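Long-range contacts in proline dehydrogenase (Bradyrhizobium japonicum USDA 110, PDB 3HAZ), which probably oxidises proline to glutamate in two steps, joining an FAD-dependent proline dehydrogenase and an NAD-dependent aldehyde dehydrogenase in one chain: residues A786-G791 against F888-L892; A320-D325 against C379-L383; S113-L117 against H449-L453. One frame throughout, in Å; residues are numbered along the deposited sequence.

Contact 1 (A786-G791 against F888-L892). With NAD (nicotinamide-adenine-dinucleotide), chain D.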
ATOM      1  N   ALA A 786      33.494  15.014  34.940  1.00 22.75           N
ATOM      2  CA  ALA A 786      34.900  15.305  35.231  1.00 21.63           C
ATOM      3  C   ALA A 786      35.580  14.298  36.162  1.00 23.43           C
ATOM      4  O   ALA A 786      36.804  14.091  36.090  1.00 21.77           O
ATOM      5  CB  ALA A 786      35.037  16.719  35.792  1.00 24.70           C
ATOM      6  N   PHE A 787      34.797  13.675  37.037  1.00 18.65           N
ATOM      7  CA  PHE A 787      35.372  12.877  38.121  1.00 21.43           C
ATOM      8  C   PHE A 787      35.029  11.392  38.061  1.00 18.92           C
ATOM      9  O   PHE A 787      35.731  10.573  38.651  1.00 20.49           O
ATOM     10  CB  PHE A 787      34.979  13.457  39.489  1.00 21.38           C
ATOM     11  CG  PHE A 787      35.308  14.909  39.645  1.00 21.80           C
ATOM     12  CD1 PHE A 787      36.543  15.399  39.243  1.00 22.21           C
ATOM     13  CD2 PHE A 787      34.389  15.792  40.202  1.00 22.74           C
ATOM     14  CE1 PHE A 787      36.856  16.743  39.387  1.00 23.18           C
ATOM     15  CE2 PHE A 787      34.697  17.137  40.350  1.00 24.76           C
ATOM     16  CZ  PHE A 787      35.940  17.610  39.940  1.00 20.86           C
ATOM     17  N   ARG A 788      33.953  11.047  37.354  1.00 26.94           N
ATOM     18  CA  ARG A 788      33.603   9.645  37.121  1.00 24.37           C
ATOM     19  C   ARG A 788      34.776   8.909  36.487  1.00 26.32           C
ATOM     20  O   ARG A 788      35.441   9.441  35.600  1.00 28.95           O
ATOM     21  CB  ARG A 788      32.374   9.542  36.213  1.00 31.83           C
ATOM     22  CG  ARG A 788      32.080   8.149  35.679  1.00 37.26           C
ATOM     23  CD  ARG A 788      31.245   7.339  36.649  1.00 46.72           C
ATOM     24  NE  ARG A 788      30.027   8.048  37.033  1.00 56.75           N
ATOM     25  CZ  ARG A 788      28.824   7.808  36.521  1.00 59.85           C
ATOM     26  NH1 ARG A 788      28.666   6.864  35.602  1.00 62.78           N
ATOM     27  NH2 ARG A 788      27.774   8.509  36.938  1.00 55.51           N
ATOM     28  N   SER A 789      35.024   7.687  36.948  1.00 24.61           N
ATOM     29  CA  SER A 789      36.156   6.895  36.472  1.00 29.58           C
ATOM     30  C   SER A 789      37.473   7.629  36.708  1.00 27.81           C
ATOM     31  O   SER A 789      38.411   7.490  35.927  1.00 26.10           O
ATOM     32  CB  SER A 789      36.006   6.569  34.982  1.00 33.50           C
ATOM     33  OG  SER A 789      34.746   5.988  34.712  1.00 31.10           O
ATOM     34  N   ALA A 790      37.533   8.412  37.783  1.00 28.58           N
ATOM     35  CA  ALA A 790      38.722   9.203  38.101  1.00 28.84           C
ATOM     36  C   ALA A 790      39.154  10.075  36.925  1.00 19.87           C
ATOM     37  O   ALA A 790      40.339  10.335  36.736  1.00 24.94           O
ATOM     38  CB  ALA A 790      39.875   8.299  38.556  1.00 30.30           C
ATOM     39  N   GLY A 791      38.182  10.526  36.138  1.00 21.62           N
ATOM     40  CA  GLY A 791      38.459  11.372  34.994  1.00 26.32           C
ATOM     41  C   GLY A 791      39.255  10.672  33.904  1.00 27.44           C
ATOM     42  O   GLY A 791      39.877  11.327  33.070  1.00 28.23           O
ATOM     43  N   PHE A 888      44.811  13.651  32.195  1.00 27.67           N
ATOM     44  CA  PHE A 888      43.928  12.485  32.188  1.00 26.00           C
ATOM     45  C   PHE A 888      43.571  12.004  33.595  1.00 28.63           C
ATOM     46  O   PHE A 888      43.918  10.893  33.989  1.00 29.27           O
ATOM     47  CB  PHE A 888      44.555  11.346  31.356  1.00 33.94           C
ATOM     48  CG  PHE A 888      43.542  10.503  30.617  1.00 33.55           C
ATOM     49  CD1 PHE A 888      42.809  11.038  29.571  1.00 25.70           C
ATOM     50  CD2 PHE A 888      43.322   9.181  30.978  1.00 30.63           C
ATOM     51  CE1 PHE A 888      41.867  10.276  28.894  1.00 25.06           C
ATOM     52  CE2 PHE A 888      42.385   8.407  30.308  1.00 30.25           C
ATOM     53  CZ  PHE A 888      41.653   8.956  29.264  1.00 28.83           C
ATOM     54  N   GLY A 889      42.867  12.845  34.348  1.00 33.54           N
ATOM     55  CA  GLY A 889      42.500  12.515  35.712  1.00 26.28           C
ATOM     56  C   GLY A 889      41.336  13.339  36.224  1.00 29.57           C
ATOM     57  O   GLY A 889      40.724  14.096  35.467  1.00 27.76           O
ATOM     58  N   PRO A 890      41.028  13.200  37.522  1.00 30.02           N
ATOM     59  CA  PRO A 890      39.872  13.848  38.164  1.00 18.16           C
ATOM     60  C   PRO A 890      40.138  15.324  38.433  1.00 26.42           C
ATOM     61  O   PRO A 890      40.054  15.746  39.578  1.00 27.25           O
ATOM     62  CB  PRO A 890      39.762  13.130  39.518  1.00 30.33           C
ATOM     63  CG  PRO A 890      40.946  12.180  39.615  1.00 30.69           C
ATOM     64  CD  PRO A 890      41.888  12.497  38.490  1.00 28.97           C
ATOM     65  N   ILE A 891      40.446  16.098  37.399  1.00 25.52           N
ATOM     66  CA  ILE A 891      40.871  17.472  37.607  1.00 26.44           C
ATOM     67  C   ILE A 891      40.074  18.458  36.767  1.00 24.94           C
ATOM     68  O   ILE A 891      40.275  18.571  35.554  1.00 23.21           O
ATOM     69  CB  ILE A 891      42.383  17.634  37.340  1.00 31.49           C
ATOM     70  CG1 ILE A 891      43.171  16.640  38.200  1.00 28.10           C
ATOM     71  CG2 ILE A 891      42.823  19.075  37.617  1.00 28.55           C
ATOM     72  CD1 ILE A 891      44.634  16.528  37.834  1.00 38.91           C
ATOM     73  N   LEU A 892      39.166  19.174  37.425  1.00 23.09           N
ATOM     74  CA  LEU A 892      38.317  20.143  36.744  1.00 24.59           C
ATOM     75  C   LEU A 892      38.948  21.534  36.749  1.00 27.93           C
ATOM     76  O   LEU A 892      39.446  21.997  37.774  1.00 23.81           O
ATOM     77  CB  LEU A 892      36.939  20.200  37.409  1.00 19.87           C
ATOM     78  CG  LEU A 892      35.958  21.215  36.836  1.00 21.22           C
ATOM     79  CD1 LEU A 892      35.517  20.774  35.442  1.00 21.57           C
ATOM     80  CD2 LEU A 892      34.760  21.366  37.759  1.00 15.47           C
TER
HETATM   81  PA  NAD D2003      48.855   5.917  24.523  0.55 28.07           P
HETATM   82  O1A NAD D2003      49.181   6.905  23.256  0.55 22.47           O
HETATM   83  O2A NAD D2003      49.781   6.205  25.630  0.55 33.15           O
HETATM   84  O5B NAD D2003      49.059   4.346  23.996  0.55 37.48           O
HETATM   85  C5B NAD D2003      47.911   3.563  23.701  0.55 36.36           C
HETATM   86  C4B NAD D2003      48.274   2.328  22.861  0.55 35.10           C
HETATM   87  O4B NAD D2003      49.265   2.566  21.790  0.55 35.05           O
HETATM   88  C3B NAD D2003      48.941   1.138  23.665  0.55 23.68           C
HETATM   89  O3B NAD D2003      48.453  -0.161  23.519  0.55 29.06           O
HETATM   90  C2B NAD D2003      50.424   1.438  23.465  0.55 31.06           C
HETATM   91  O2B NAD D2003      51.396   0.552  23.975  0.55 31.57           O
HETATM   92  C1B NAD D2003      50.426   1.780  22.039  0.55 34.41           C
HETATM   93  N9A NAD D2003      51.634   2.530  21.666  0.55 37.28           N
HETATM   94  C8A NAD D2003      52.400   3.316  22.466  0.55 37.20           C
HETATM   95  N7A NAD D2003      53.460   3.847  21.673  0.55 37.31           N
HETATM   96  C5A NAD D2003      53.309   3.353  20.357  0.55 39.31           C
HETATM   97  C6A NAD D2003      54.052   3.547  19.198  0.55 36.32           C
HETATM   98  N6A NAD D2003      55.227   4.403  19.230  0.55 33.86           N
HETATM   99  N1A NAD D2003      53.680   2.943  18.040  0.55 37.26           N
HETATM  100  C2A NAD D2003      52.559   2.130  18.015  0.55 37.56           C
HETATM  101  N3A NAD D2003      51.827   1.937  19.154  0.55 37.47           N
HETATM  102  C4A NAD D2003      52.204   2.551  20.329  0.55 36.06           C
HETATM  103  O3  NAD D2003      47.256   6.083  25.007  0.55 43.06           O
HETATM  104  PN  NAD D2003      46.780   5.501  26.500  0.55 40.60           P
HETATM  105  O1N NAD D2003      47.818   6.080  27.667  0.55 53.52           O
HETATM  106  O2N NAD D2003      46.793   4.036  26.491  0.55 31.14           O
HETATM  107  O5D NAD D2003      45.234   6.025  26.846  0.55 40.85           O
HETATM  108  C5D NAD D2003      45.004   7.395  27.141  0.55 39.49           C
HETATM  109  C4D NAD D2003      44.726   8.239  25.879  0.55 37.60           C
HETATM  110  O4D NAD D2003      43.872   7.607  24.830  0.55 30.05           O
HETATM  111  C3D NAD D2003      44.151   9.715  26.008  0.55 19.55           C
HETATM  112  O3D NAD D2003      44.881  10.789  25.464  0.55 15.19           O
HETATM  113  C2D NAD D2003      42.700   9.481  25.532  0.55 29.69           C
HETATM  114  O2D NAD D2003      41.780  10.550  25.427  0.55 32.90           O
HETATM  115  C1D NAD D2003      42.911   8.553  24.407  0.55 26.77           C
HETATM  116  N1N NAD D2003      41.644   7.860  24.140  0.55 26.34           N
HETATM  117  C2N NAD D2003      40.766   8.381  23.170  0.55 22.54           C
HETATM  118  C3N NAD D2003      39.497   7.707  22.912  0.55 24.47           C
HETATM  119  C7N NAD D2003      38.543   8.271  21.844  0.55 17.17           C
HETATM  120  O7N NAD D2003      37.626   7.621  21.488  0.55 20.78           O
HETATM  121  N7N NAD D2003      38.848   9.525  21.185  0.55 18.34           N
HETATM  122  C4N NAD D2003      39.136   6.485  23.673  0.55 34.79           C
HETATM  123  C5N NAD D2003      40.010   5.968  24.633  0.55 31.67           C
HETATM  124  C6N NAD D2003      41.299   6.646  24.896  0.55 26.83           C
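Gly791 and Gly889 bring the two backbones to 4.3 Å at their CA atoms, with no hydrogen bond between the segments but with CA-H...O contacts in both directions. Gly889 CA lies 3.2 Å from Ala790 O, while Gly791 CA addresses Gly889 O almost straight, at 161° about the hydrogen. Glycine suits position 791 because its phi is positive and a CB would run into the carbonyl of Gly889. Pro890 N has no hydrogen to give, so Ala790 O, although close to it, meets the ring through CD and CG instead. Pro890 is also the centre of an inverse gamma turn. This turn, closed by a weak hydrogen bond from Ile891 N to Gly889 O, directs the chain into strand 891-897. These residues follow Glu886, which binds NAD, in the Glu-x-Phe-Gly-Pro sequence familiar from aldehyde dehydrogenases, and they pack here on the end of helix 775-787, a few residues before the predicted nucleophile Cys794. Phe787 fills the far end of the contact. With CG anti to its carbonyl carbon (chi1 -54°), its ring reaches out so that CD1 rests 3.9 Å from Pro890 CB, while CE1 comes obliquely to Pro890 O at 3.4 Å. CZ goes on to Leu892 CB at 3.8 Å, the two side chains crossing at about a right angle. Leu892 also sends CD1 to within 4.1 Å of Ala786 CB, a small methyl that itself lies over one face of the Phe787 ring, and Ile874 of strand 873-876 touches both Phe787 and Leu892. At the cofactor end, the Phe888 ring has NAD C5D over the rim of one face and, more loosely, Gly791 O over the other, while its CE1 approaches the ribose hydroxyl O2D of NAD at 3.5 Å.

Contact 2 (A320-D325 against C379-L383)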
ATOM      1  N   ALA A 320       3.368  -1.062  44.658  1.00 23.50           N
ATOM      2  CA  ALA A 320       2.572  -0.251  45.588  1.00 25.95           C
ATOM      3  C   ALA A 320       1.825  -1.071  46.648  1.00 26.38           C
ATOM      4  O   ALA A 320       1.873  -0.752  47.839  1.00 22.23           O
ATOM      5  CB  ALA A 320       1.609   0.643  44.821  1.00 24.34           C
ATOM      6  N   SER A 321       1.134  -2.124  46.220  1.00 24.07           N
ATOM      7  CA  SER A 321       0.345  -2.925  47.150  1.00 26.82           C
ATOM      8  C   SER A 321       1.228  -3.582  48.219  1.00 26.53           C
ATOM      9  O   SER A 321       0.823  -3.710  49.378  1.00 24.56           O
ATOM     10  CB  SER A 321      -0.476  -3.981  46.401  1.00 33.54           C
ATOM     11  OG  SER A 321      -1.399  -4.614  47.274  1.00 33.99           O
ATOM     12  N   ALA A 322       2.431  -3.989  47.824  1.00 28.51           N
ATOM     13  CA  ALA A 322       3.376  -4.611  48.749  1.00 30.22           C
ATOM     14  C   ALA A 322       3.943  -3.594  49.742  1.00 28.52           C
ATOM     15  O   ALA A 322       4.221  -3.927  50.894  1.00 30.72           O
ATOM     16  CB  ALA A 322       4.501  -5.301  47.978  1.00 33.17           C
ATOM     17  N   VAL A 323       4.121  -2.356  49.294  1.00 21.75           N
ATOM     18  CA  VAL A 323       4.563  -1.294  50.191  1.00 30.68           C
ATOM     19  C   VAL A 323       3.522  -1.083  51.297  1.00 33.94           C
ATOM     20  O   VAL A 323       3.860  -0.878  52.470  1.00 23.24           O
ATOM     21  CB  VAL A 323       4.795   0.028  49.436  1.00 25.90           C
ATOM     22  CG1 VAL A 323       5.130   1.139  50.411  1.00 20.54           C
ATOM     23  CG2 VAL A 323       5.912  -0.139  48.394  1.00 20.32           C
ATOM     24  N   ILE A 324       2.251  -1.143  50.917  1.00 32.06           N
ATOM     25  CA  ILE A 324       1.166  -0.986  51.877  1.00 28.40           C
ATOM     26  C   ILE A 324       1.195  -2.107  52.918  1.00 26.40           C
ATOM     27  O   ILE A 324       1.042  -1.853  54.112  1.00 26.75           O
ATOM     28  CB  ILE A 324      -0.194  -0.907  51.171  1.00 26.42           C
ATOM     29  CG1 ILE A 324      -0.293   0.399  50.381  1.00 19.88           C
ATOM     30  CG2 ILE A 324      -1.338  -0.996  52.179  1.00 22.59           C
ATOM     31  CD1 ILE A 324      -1.560   0.523  49.556  1.00 17.39           C
ATOM     32  N   ASP A 325       1.419  -3.340  52.470  1.00 23.54           N
ATOM     33  CA  ASP A 325       1.561  -4.468  53.393  1.00 28.30           C
ATOM     34  C   ASP A 325       2.701  -4.215  54.375  1.00 26.60           C
ATOM     35  O   ASP A 325       2.577  -4.476  55.569  1.00 28.15           O
ATOM     36  CB  ASP A 325       1.846  -5.768  52.639  1.00 32.33           C
ATOM     37  CG  ASP A 325       0.661  -6.248  51.811  1.00 41.52           C
ATOM     38  OD1 ASP A 325      -0.488  -5.854  52.103  1.00 43.02           O
ATOM     39  OD2 ASP A 325       0.883  -7.041  50.874  1.00 39.14           O
ATOM     40  N   CYS A 379      -5.547   0.149  45.564  1.00 26.61           N
ATOM     41  CA  CYS A 379      -4.751   0.484  46.744  1.00 23.62           C
ATOM     42  C   CYS A 379      -5.567   1.272  47.768  1.00 26.01           C
ATOM     43  O   CYS A 379      -5.377   1.129  48.981  1.00 21.65           O
ATOM     44  CB  CYS A 379      -3.488   1.266  46.354  1.00 24.67           C
ATOM     45  SG  CYS A 379      -2.206   0.257  45.546  1.00 26.81           S
ATOM     46  N   ALA A 380      -6.475   2.105  47.276  1.00 18.09           N
ATOM     47  CA  ALA A 380      -7.324   2.902  48.150  1.00 18.04           C
ATOM     48  C   ALA A 380      -8.222   1.963  48.950  1.00 25.27           C
ATOM     49  O   ALA A 380      -8.397   2.125  50.158  1.00 26.03           O
ATOM     50  CB  ALA A 380      -8.163   3.874  47.331  1.00 15.33           C
ATOM     51  N   SER A 381      -8.776   0.969  48.267  1.00 24.41           N
ATOM     52  CA  SER A 381      -9.633  -0.011  48.917  1.00 25.84           C
ATOM     53  C   SER A 381      -8.854  -0.710  50.029  1.00 29.44           C
ATOM     54  O   SER A 381      -9.348  -0.891  51.139  1.00 26.89           O
ATOM     55  CB  SER A 381     -10.124  -1.030  47.887  1.00 32.87           C
ATOM     56  OG  SER A 381     -10.912  -2.035  48.496  1.00 49.23           O
ATOM     57  N   LYS A 382      -7.622  -1.089  49.715  1.00 33.03           N
ATOM     58  CA  LYS A 382      -6.739  -1.744  50.669  1.00 31.77           C
ATOM     59  C   LYS A 382      -6.517  -0.868  51.901  1.00 30.06           C
ATOM     60  O   LYS A 382      -6.649  -1.330  53.032  1.00 25.23           O
ATOM     61  CB  LYS A 382      -5.405  -2.033  49.989  1.00 35.23           C
ATOM     62  CG  LYS A 382      -4.556  -3.117  50.618  1.00 35.60           C
ATOM     63  CD  LYS A 382      -3.396  -3.444  49.679  1.00 32.22           C
ATOM     64  CE  LYS A 382      -2.335  -4.285  50.362  1.00 32.92           C
ATOM     65  NZ  LYS A 382      -2.852  -5.629  50.724  1.00 36.02           N
ATOM     66  N   LEU A 383      -6.178   0.399  51.681  1.00 24.45           N
ATOM     67  CA  LEU A 383      -5.905   1.304  52.791  1.00 28.01           C
ATOM     68  C   LEU A 383      -7.139   1.548  53.660  1.00 30.13           C
ATOM     69  O   LEU A 383      -7.035   1.631  54.882  1.00 30.76           O
ATOM     70  CB  LEU A 383      -5.335   2.630  52.288  1.00 18.76           C
ATOM     71  CG  LEU A 383      -3.860   2.595  51.888  1.00 28.28           C
ATOM     72  CD1 LEU A 383      -3.514   3.811  51.031  1.00 27.40           C
ATOM     73  CD2 LEU A 383      -2.964   2.515  53.130  1.00 19.22           C
TER
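Lys382 reaches across from helix 379-383 to Ser321, Ile324 and Asp325 of helix 320-325. The axes of these two short segments run nearly parallel, 11° apart in direction and 10.4 Å apart at closest approach. CB leaves pointing toward the other helix, and with CG anti to the backbone N (chi1 -159°) the chain stays extended as far as CE, which lets it span the gap. CG skirts Ile324 CG2, the two side chains sliding past each other in opposite directions. CD comes 3.3 Å from Ser321 OG. CE, the carbon next to the charge, is close to the same hydroxyl and 3.9 Å from Ile324 CG2. A bend at the last torsion (chi4 65°) then turns NZ onto Asp325 OD1, 2.7 Å away, in a salt bridge that meets the syn side of the carboxylate somewhat out of its plane. Lysine suits this partly exposed position because its methylenes lie along the isoleucine while its ammonium pairs with the exposed aspartate. A methionine in its place would probably leave the Asp325 carboxylate without its charged partner. Beneath the lysine the contact is apolar. The small Cys379 lets Ile324 CD1 come in beside it, 3.8 Å from Cys379 CB, with Leu383 CG as the other apolar neighbour at 3.9 Å. Ala320 CB touches Cys379 SG. Leu383 continues inward onto Val340 and Leu342 of strand 338-343. These two helices follow barrel strands 309-314 and 338-343, neighbours in the parallel sheet, and side-by-side packing of helices outside such strands is characteristic of the beta/alpha (TIM) barrel that here holds FAD.

Contact 3 (S113-L117 against H449-L453)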
ATOM      1  N   SER A 113      16.443  37.075  35.163  1.00 17.05           N
ATOM      2  CA  SER A 113      15.360  36.592  36.022  1.00 20.32           C
ATOM      3  C   SER A 113      15.663  35.207  36.589  1.00 17.38           C
ATOM      4  O   SER A 113      15.302  34.909  37.726  1.00 18.38           O
ATOM      5  CB  SER A 113      14.018  36.573  35.280  1.00 20.83           C
ATOM      6  OG  SER A 113      14.085  35.761  34.116  1.00 24.23           O
ATOM      7  N   THR A 114      16.329  34.362  35.801  1.00 15.64           N
ATOM      8  CA  THR A 114      16.685  33.028  36.274  1.00 16.43           C
ATOM      9  C   THR A 114      17.852  33.076  37.277  1.00 18.04           C
ATOM     10  O   THR A 114      17.830  32.375  38.294  1.00 15.99           O
ATOM     11  CB  THR A 114      17.010  32.052  35.110  1.00 20.83           C
ATOM     12  OG1 THR A 114      16.007  32.149  34.087  1.00 16.94           O
ATOM     13  CG2 THR A 114      17.062  30.625  35.623  1.00 11.99           C
ATOM     14  N   ALA A 115      18.865  33.897  36.987  1.00 17.07           N
ATOM     15  CA  ALA A 115      19.991  34.104  37.913  1.00 22.44           C
ATOM     16  C   ALA A 115      19.508  34.640  39.254  1.00 25.69           C
ATOM     17  O   ALA A 115      20.071  34.325  40.308  1.00 18.34           O
ATOM     18  CB  ALA A 115      21.017  35.074  37.313  1.00 15.22           C
ATOM     19  N   PHE A 116      18.473  35.472  39.200  1.00 20.91           N
ATOM     20  CA  PHE A 116      17.864  36.029  40.401  1.00 21.49           C
ATOM     21  C   PHE A 116      17.546  34.961  41.442  1.00 23.36           C
ATOM     22  O   PHE A 116      17.655  35.209  42.636  1.00 18.22           O
ATOM     23  CB  PHE A 116      16.577  36.781  40.059  1.00 18.06           C
ATOM     24  CG  PHE A 116      15.758  37.155  41.263  1.00 21.34           C
ATOM     25  CD1 PHE A 116      16.136  38.218  42.073  1.00 26.01           C
ATOM     26  CD2 PHE A 116      14.608  36.442  41.589  1.00 24.76           C
ATOM     27  CE1 PHE A 116      15.378  38.571  43.190  1.00 27.29           C
ATOM     28  CE2 PHE A 116      13.844  36.791  42.707  1.00 25.43           C
ATOM     29  CZ  PHE A 116      14.233  37.854  43.507  1.00 15.62           C
ATOM     30  N   LEU A 117      17.153  33.774  40.983  1.00 17.34           N
ATOM     31  CA  LEU A 117      16.756  32.699  41.893  1.00 16.62           C
ATOM     32  C   LEU A 117      17.908  32.168  42.746  1.00 18.13           C
ATOM     33  O   LEU A 117      17.683  31.638  43.836  1.00 16.93           O
ATOM     34  CB  LEU A 117      16.104  31.550  41.122  1.00 25.34           C
ATOM     35  CG  LEU A 117      14.822  31.869  40.355  1.00 23.39           C
ATOM     36  CD1 LEU A 117      14.382  30.650  39.546  1.00 25.03           C
ATOM     37  CD2 LEU A 117      13.710  32.319  41.302  1.00 19.34           C
ATOM     38  N   HIS A 449      13.868  30.699  46.931  1.00 18.13           N
ATOM     39  CA  HIS A 449      14.024  30.841  45.484  1.00 20.59           C
ATOM     40  C   HIS A 449      15.023  29.837  44.884  1.00 19.26           C
ATOM     41  O   HIS A 449      14.851  29.375  43.756  1.00 19.74           O
ATOM     42  CB  HIS A 449      14.468  32.262  45.116  1.00 15.92           C
ATOM     43  CG  HIS A 449      13.428  33.312  45.363  1.00 22.96           C
ATOM     44  ND1 HIS A 449      13.726  34.534  45.925  1.00 22.30           N
ATOM     45  CD2 HIS A 449      12.094  33.321  45.122  1.00 27.24           C
ATOM     46  CE1 HIS A 449      12.622  35.252  46.022  1.00 22.96           C
ATOM     47  NE2 HIS A 449      11.618  34.539  45.542  1.00 28.66           N
ATOM     48  N   ARG A 450      16.079  29.522  45.626  1.00 17.84           N
ATOM     49  CA  ARG A 450      17.121  28.635  45.107  1.00 21.75           C
ATOM     50  C   ARG A 450      16.609  27.210  44.888  1.00 20.97           C
ATOM     51  O   ARG A 450      17.273  26.402  44.244  1.00 20.01           O
ATOM     52  CB  ARG A 450      18.340  28.630  46.028  1.00 23.64           C
ATOM     53  CG  ARG A 450      18.072  28.039  47.398  1.00 28.07           C
ATOM     54  CD  ARG A 450      19.180  28.411  48.377  1.00 33.18           C
ATOM     55  NE  ARG A 450      20.441  27.742  48.074  1.00 29.43           N
ATOM     56  CZ  ARG A 450      21.583  28.005  48.703  1.00 37.25           C
ATOM     57  NH1 ARG A 450      21.610  28.928  49.658  1.00 40.14           N
ATOM     58  NH2 ARG A 450      22.696  27.354  48.379  1.00 28.39           N
ATOM     59  N   ASP A 451      15.415  26.917  45.400  1.00 20.83           N
ATOM     60  CA  ASP A 451      14.816  25.592  45.252  1.00 21.48           C
ATOM     61  C   ASP A 451      13.579  25.590  44.356  1.00 20.79           C
ATOM     62  O   ASP A 451      12.934  24.556  44.170  1.00 24.80           O
ATOM     63  CB  ASP A 451      14.470  25.021  46.620  1.00 22.89           C
ATOM     64  CG  ASP A 451      15.683  24.899  47.509  1.00 22.41           C
ATOM     65  OD1 ASP A 451      16.670  24.305  47.042  1.00 24.54           O
ATOM     66  OD2 ASP A 451      15.657  25.402  48.652  1.00 25.85           O
ATOM     67  N   LEU A 452      13.256  26.745  43.793  1.00 18.27           N
ATOM     68  CA  LEU A 452      12.059  26.859  42.966  1.00 20.60           C
ATOM     69  C   LEU A 452      12.156  26.128  41.617  1.00 22.08           C
ATOM     70  O   LEU A 452      11.262  25.362  41.260  1.00 21.91           O
ATOM     71  CB  LEU A 452      11.717  28.326  42.728  1.00 21.00           C
ATOM     72  CG  LEU A 452      10.541  28.535  41.775  1.00 21.06           C
ATOM     73  CD1 LEU A 452       9.285  27.845  42.311  1.00 18.75           C
ATOM     74  CD2 LEU A 452      10.309  30.012  41.539  1.00 24.34           C
ATOM     75  N   LEU A 453      13.226  26.381  40.866  1.00 25.83           N
ATOM     76  CA  LEU A 453      13.362  25.833  39.507  1.00 22.83           C
ATOM     77  C   LEU A 453      13.158  24.321  39.440  1.00 22.21           C
ATOM     78  O   LEU A 453      12.365  23.829  38.640  1.00 24.52           O
ATOM     79  CB  LEU A 453      14.731  26.173  38.920  1.00 20.84           C
ATOM     80  CG  LEU A 453      14.956  27.416  38.057  1.00 33.15           C
ATOM     81  CD1 LEU A 453      16.339  27.318  37.384  1.00 36.07           C
ATOM     82  CD2 LEU A 453      13.865  27.593  37.023  1.00 32.48           C
TER
HETATM   83  O   HOH W   1      16.485  35.323  45.259  1.00 23.01           O
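Phe116 and His449 set their rings at an oblique 49°, centroids 5.2 Å apart, with CE2 and CZ of the phenyl both approaching the imidazole. Phe116 CE2 sits over a face of His449 near the rim of the ring, 3.9 Å from His449 CE1. The phenyl gets there because CG stands anti to the backbone N (chi1 169°). Leu117 works from the next position and crosses both His449 and Leu453 at about a right angle. Its two methyls divide the work: CD1 presses on Leu453 CG at 3.6 Å, while CD2 touches His449 CB and Leu452 CD2. A forked leucine suits a place with apolar partners on two sides. Thr114 also crosses Leu453 at about a right angle, laying CG2 on Leu453 CD1 at 3.8 Å, while its OG1 turns back to Glu110 O in its own helix. Val79 of helix 71-85 touches both Thr114 and Leu453, so the N-terminal helices close round the leucine where helix 452-463 begins, just after barrel strand 440-448. No direct hydrogen bond crosses the contact; Leu117 O and Arg450 N are near each other at a poor angle. A water joins the segments instead, donating to Phe116 O and also hydrogen-bonded to His449 ND1, each at 2.9 Å. With NE2 of the same ring bound to Glu82 OE2, both nitrogens of the buried imidazole are satisfied. This double hold is likely to fix the rotation of the ring beneath Phe116, and the nearby carboxylate would probably favour positive charge on it.

How the contacts relate
From the N terminus, 113-117 comes first, but contact 3 closes only at 449-453, spanning 331 residues and tying helix 106-115 to the last stages of the beta/alpha barrel. Contact 2 opens and closes inside that loop, joining two helices of the barrel itself; its nearest atoms are about 25 Å from those of contact 3. Contact 1 follows in series across 96 residues of the aldehyde dehydrogenase part, joining the end of helix 775-787 to the start of strand 891-897. No loops cross. Contacts 1 and 2 lie on opposite sides of the chain's centre, 45 Å between their own centres, whereas contact 3 comes within about 17 Å of contact 1 at the nearest atoms.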